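Local coordinates for ParM protein (Staphylococcus aureus, PDB 3JS6) that forms actin-like filaments and probably drives plasmid DNA segregation, with a fold of the actin ATPase superfamily, at residues A[189-194]-A[294-299]; A[195-200]-A[211-216]. All blocks are in the same frame, centred on the assembly; numbering follows the deposited sequence.

Interaction 1 of 2, residues A[189-194]-A[294-299]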
# COMPACT_ATOMS: atom_id res chain seq x y z
N LEU A 189 12.46 -5.92 -4.36
CA LEU A 189 12.11 -7.33 -4.17
C LEU A 189 10.95 -7.37 -3.17
O LEU A 189 11.14 -7.26 -1.95
CB LEU A 189 13.35 -8.09 -3.63
CG LEU A 189 13.12 -9.51 -3.09
CD1 LEU A 189 12.50 -10.38 -4.17
CD2 LEU A 189 14.44 -10.12 -2.60
N ASP A 190 9.73 -7.54 -3.69
CA ASP A 190 8.51 -7.51 -2.89
C ASP A 190 7.89 -8.90 -2.59
O ASP A 190 7.29 -9.52 -3.46
CB ASP A 190 7.52 -6.62 -3.66
CG ASP A 190 6.23 -6.36 -2.92
OD1 ASP A 190 5.51 -5.45 -3.38
OD2 ASP A 190 5.92 -7.04 -1.92
N PHE A 191 8.03 -9.36 -1.35
CA PHE A 191 7.48 -10.65 -0.92
C PHE A 191 6.02 -10.45 -0.52
O PHE A 191 5.72 -10.06 0.61
CB PHE A 191 8.26 -11.22 0.27
CG PHE A 191 9.64 -11.68 -0.09
CD1 PHE A 191 10.75 -10.88 0.19
CD2 PHE A 191 9.83 -12.91 -0.71
CE1 PHE A 191 12.02 -11.29 -0.15
CE2 PHE A 191 11.12 -13.35 -1.06
CZ PHE A 191 12.21 -12.54 -0.78
N GLY A 192 5.11 -10.69 -1.46
CA GLY A 192 3.70 -10.52 -1.19
C GLY A 192 3.06 -11.80 -0.69
O GLY A 192 3.73 -12.82 -0.59
N SER A 193 1.77 -11.75 -0.39
CA SER A 193 1.06 -12.93 0.09
C SER A 193 0.94 -14.02 -0.98
O SER A 193 1.11 -15.20 -0.69
CB SER A 193 -0.33 -12.53 0.57
OG SER A 193 -0.98 -11.79 -0.44
N GLY A 194 0.66 -13.62 -2.22
CA GLY A 194 0.50 -14.60 -3.28
C GLY A 194 1.55 -14.60 -4.37
O GLY A 194 1.64 -15.53 -5.16
N ILE A 294 19.09 -3.68 -3.43
CA ILE A 294 17.88 -4.43 -3.63
C ILE A 294 17.12 -4.13 -2.36
O ILE A 294 17.57 -4.46 -1.25
CB ILE A 294 18.16 -5.95 -3.73
CG1 ILE A 294 18.95 -6.26 -5.01
CG2 ILE A 294 16.86 -6.69 -3.69
CD1 ILE A 294 19.51 -7.70 -5.06
N ILE A 295 15.98 -3.47 -2.51
CA ILE A 295 15.15 -3.12 -1.37
C ILE A 295 14.21 -4.30 -1.18
O ILE A 295 13.54 -4.74 -2.13
CB ILE A 295 14.34 -1.82 -1.66
CG1 ILE A 295 15.27 -0.59 -1.64
CG2 ILE A 295 13.31 -1.58 -0.60
CD1 ILE A 295 15.97 -0.31 -2.89
N VAL A 296 14.19 -4.84 0.03
CA VAL A 296 13.35 -6.00 0.34
C VAL A 296 12.13 -5.44 1.00
O VAL A 296 12.23 -4.81 2.04
CB VAL A 296 14.09 -6.93 1.30
CG1 VAL A 296 13.28 -8.20 1.55
CG2 VAL A 296 15.46 -7.25 0.71
N THR A 297 10.96 -5.67 0.41
CA THR A 297 9.72 -5.13 0.97
C THR A 297 8.58 -6.18 0.94
O THR A 297 8.82 -7.34 0.58
CB THR A 297 9.32 -3.84 0.18
OG1 THR A 297 8.31 -3.13 0.90
CG2 THR A 297 8.81 -4.18 -1.22
N GLY A 298 7.38 -5.80 1.33
CA GLY A 298 6.27 -6.76 1.34
C GLY A 298 6.09 -7.42 2.69
O GLY A 298 6.98 -7.35 3.55
N GLY A 299 4.94 -8.06 2.90
CA GLY A 299 4.69 -8.72 4.17
C GLY A 299 5.74 -9.75 4.52
O GLY A 299 5.98 -10.06 5.69

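Interaction 2 of 2, residues A[195-200]-A[211-216]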
# COMPACT_ATOMS: atom_id res chain seq x y z
N THR A 195 2.37 -13.55 -4.41
CA THR A 195 3.41 -13.46 -5.43
C THR A 195 4.64 -12.76 -4.85
O THR A 195 4.56 -12.13 -3.80
CB THR A 195 2.93 -12.64 -6.65
OG1 THR A 195 2.70 -11.28 -6.27
CG2 THR A 195 1.63 -13.21 -7.21
N THR A 196 5.76 -12.91 -5.55
CA THR A 196 7.02 -12.27 -5.17
C THR A 196 7.40 -11.47 -6.40
O THR A 196 7.71 -12.04 -7.45
CB THR A 196 8.09 -13.30 -4.83
OG1 THR A 196 7.68 -14.06 -3.70
CG2 THR A 196 9.42 -12.62 -4.52
N ILE A 197 7.37 -10.16 -6.28
CA ILE A 197 7.62 -9.26 -7.39
C ILE A 197 8.98 -8.57 -7.41
O ILE A 197 9.40 -8.01 -6.40
CB ILE A 197 6.55 -8.13 -7.41
CG1 ILE A 197 5.17 -8.70 -7.08
CG2 ILE A 197 6.55 -7.42 -8.75
CD1 ILE A 197 4.67 -9.69 -8.07
N ILE A 198 9.65 -8.58 -8.56
CA ILE A 198 10.93 -7.88 -8.69
C ILE A 198 10.77 -6.82 -9.76
O ILE A 198 10.34 -7.13 -10.88
CB ILE A 198 12.08 -8.82 -9.10
CG1 ILE A 198 12.46 -9.75 -7.94
CG2 ILE A 198 13.30 -7.99 -9.51
CD1 ILE A 198 11.37 -10.71 -7.47
N ASP A 199 11.08 -5.57 -9.41
CA ASP A 199 11.01 -4.45 -10.32
C ASP A 199 12.38 -3.81 -10.31
O ASP A 199 12.88 -3.41 -9.26
CB ASP A 199 9.96 -3.43 -9.85
CG ASP A 199 8.55 -3.86 -10.19
OD1 ASP A 199 8.18 -3.82 -11.38
OD2 ASP A 199 7.81 -4.28 -9.28
N THR A 200 12.97 -3.71 -11.49
CA THR A 200 14.31 -3.16 -11.63
C THR A 200 14.31 -1.79 -12.28
O THR A 200 13.59 -1.54 -13.24
CB THR A 200 15.18 -4.15 -12.40
OG1 THR A 200 15.34 -5.33 -11.58
CG2 THR A 200 16.54 -3.58 -12.71
N SER A 211 12.61 -7.13 -14.96
CA SER A 211 11.62 -7.20 -13.89
C SER A 211 10.86 -8.50 -14.10
O SER A 211 10.75 -8.98 -15.23
CB SER A 211 10.67 -6.00 -13.98
OG SER A 211 11.44 -4.81 -13.94
N PHE A 212 10.35 -9.09 -13.03
CA PHE A 212 9.60 -10.33 -13.17
C PHE A 212 8.76 -10.63 -11.95
O PHE A 212 8.87 -9.95 -10.92
CB PHE A 212 10.55 -11.52 -13.45
CG PHE A 212 11.60 -11.73 -12.40
CD1 PHE A 212 12.76 -10.96 -12.40
CD2 PHE A 212 11.43 -12.71 -11.41
CE1 PHE A 212 13.75 -11.16 -11.42
CE2 PHE A 212 12.41 -12.91 -10.44
CZ PHE A 212 13.58 -12.13 -10.44
N VAL A 213 7.94 -11.67 -12.07
CA VAL A 213 7.08 -12.09 -10.97
C VAL A 213 7.12 -13.61 -10.77
O VAL A 213 7.10 -14.36 -11.73
CB VAL A 213 5.62 -11.70 -11.23
CG1 VAL A 213 4.76 -12.14 -10.04
CG2 VAL A 213 5.51 -10.20 -11.44
N ILE A 214 7.21 -14.03 -9.51
CA ILE A 214 7.23 -15.44 -9.15
C ILE A 214 5.82 -15.62 -8.58
O ILE A 214 5.39 -14.84 -7.72
CB ILE A 214 8.29 -15.75 -8.05
CG1 ILE A 214 9.68 -15.34 -8.54
CG2 ILE A 214 8.27 -17.23 -7.70
CD1 ILE A 214 10.02 -15.84 -9.92
N ASN A 215 5.10 -16.63 -9.06
CA ASN A 215 3.73 -16.83 -8.59
C ASN A 215 3.64 -17.66 -7.32
O ASN A 215 2.85 -18.60 -7.22
CB ASN A 215 2.89 -17.48 -9.70
CG ASN A 215 1.40 -17.31 -9.46
OD1 ASN A 215 0.94 -16.22 -9.10
ND2 ASN A 215 0.63 -18.38 -9.68
N LYS A 216 4.46 -17.29 -6.34
CA LYS A 216 4.49 -17.95 -5.04
C LYS A 216 4.69 -16.84 -4.01
O LYS A 216 5.50 -15.95 -4.22
CB LYS A 216 5.67 -18.94 -4.97
CG LYS A 216 5.60 -20.06 -6.02
CD LYS A 216 6.98 -20.53 -6.47
CE LYS A 216 7.78 -21.13 -5.32
NZ LYS A 216 9.09 -21.68 -5.79

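Interaction 1 of 2, residues A[189-194]-A[294-299]
Leu-189 pairs with Val-296, and Asp-190 with Thr-297, where two parallel strands of an actin-type five-stranded sheet run into glycine-rich loops. The short strand axes approach to 4.7 Å and diverge by 14°. Three backbone hydrogen bonds join them. Leu-189 N donates to Ile-295 O at 2.7 Å, Thr-297 N to Leu-189 O at 2.9 Å, and Phe-191 N to Thr-297 O at 2.9 Å.

Leu-189, Phe-191 and Val-296 lie on one face of the sheet. The Phe-191 ring meets Val-296 with its edge. Val-296 CG1 sits in the ring plane, 3.7 Å from Phe-191 CE1. The phenyl group lies beside its own backbone N (chi1 -70°), which turns it back along the strands to this methyl. His-304 makes an edge-to-face contact with the same ring. Leu-189 CB touches Ile-294 CG2 at 3.8 Å. Helices 263-284 and 301-311 cover this apolar face.

Asp-190 and Thr-297 occupy the other face. Their side chains cross obliquely, and the methyl CG2 of Thr-297 lies 3.7 Å from Asp-190 CB. With CG trans to the backbone N (chi1 -175°), the Asp-190 carboxylate is carried forward to the end of the second strand. There its OD2 comes to 3.3 Å from Gly-298 CA. Gly-298 has a positive phi, and its lack of a side chain permits this close approach.

The sequence from Asp-190 to Thr-196 fits the phosphate-2 motif of the actin superfamily, and Thr-297 to Gly-299 fit the start of its adenosine motif. The geometry agrees: both motifs begin at the ends of adjacent parallel strands, as in the nucleotide cleft of actin.

Interaction 2 of 2, residues A[195-200]-A[211-216]
Ile-198 and Phe-212 lie side by side and point the same way from two antiparallel strands. The Phe-212 ring presents a face to the isoleucine. Ile-198 CB stands 3.9 Å from the ring centroid, 19° off the normal, in a CH-pi contact displaced toward the rim. CG1, CG2 and CD1 of Ile-198 stand on the same side but beyond the rim; CG1 comes to 3.6 Å from Phe-212 CZ. Phe-212 holds its ring between the backbone N and the carbonyl carbon (chi1 58°), which swings it over the neighbouring strand. The CD1 methyl of Ile-214 meets the edge of this ring in plane.

The backbones of Ile-198 and Phe-212 bond to each other in both directions, as a hydrogen-bonded pair. Thr-196 and Ile-214 do the same. Ile-197 and Val-213 form the non-hydrogen-bonded pair between them, with their side chains alongside on the other face.

Both ends are closed by hydroxyls. Thr-196 OG1 donates to Lys-216 O at 2.9 Å, in the carbonyl plane; Lys-216 ends the inverse gamma turn centred on Asn-215. At the other end, Thr-200 N donates to Ser-211 OG at 3.1 Å with a nearly straight angle of 176°. Ser-211 OG also bonds Val-207 O, so this hydroxyl has two backbone partners.

The contact is the hairpin of strands 196-202 and 205-214. Strand 205-214 forms one edge of the five-stranded sheet within the chain, and strand 196-202 continues it to strand 185-191. Helix 263-284 packs on Ile-198, Phe-212 and Ile-214, and its Glu-276 forms a salt bridge with Lys-216.

Interactions 1 and 2 join four successive strands of one sheet, in the order 205-214, 196-202, 185-191 and 293-297. Their centres are 9 Å apart. The middle two strands connect them: Asp-190 N probably donates a hydrogen bond to Ile-197 O at 2.8 Å. On the face toward helix 263-284, Leu-189 CD1 packs 3.5 Å from Ile-198 CD1, which extends the apolar layer of one contact into the other. In the chain, interaction 2 is nested within the loop closed by interaction 1. Residues 190-196 tie both to the putative phosphate-2 turn; the structure is of the apo protein, so a nucleotide role remains inferred.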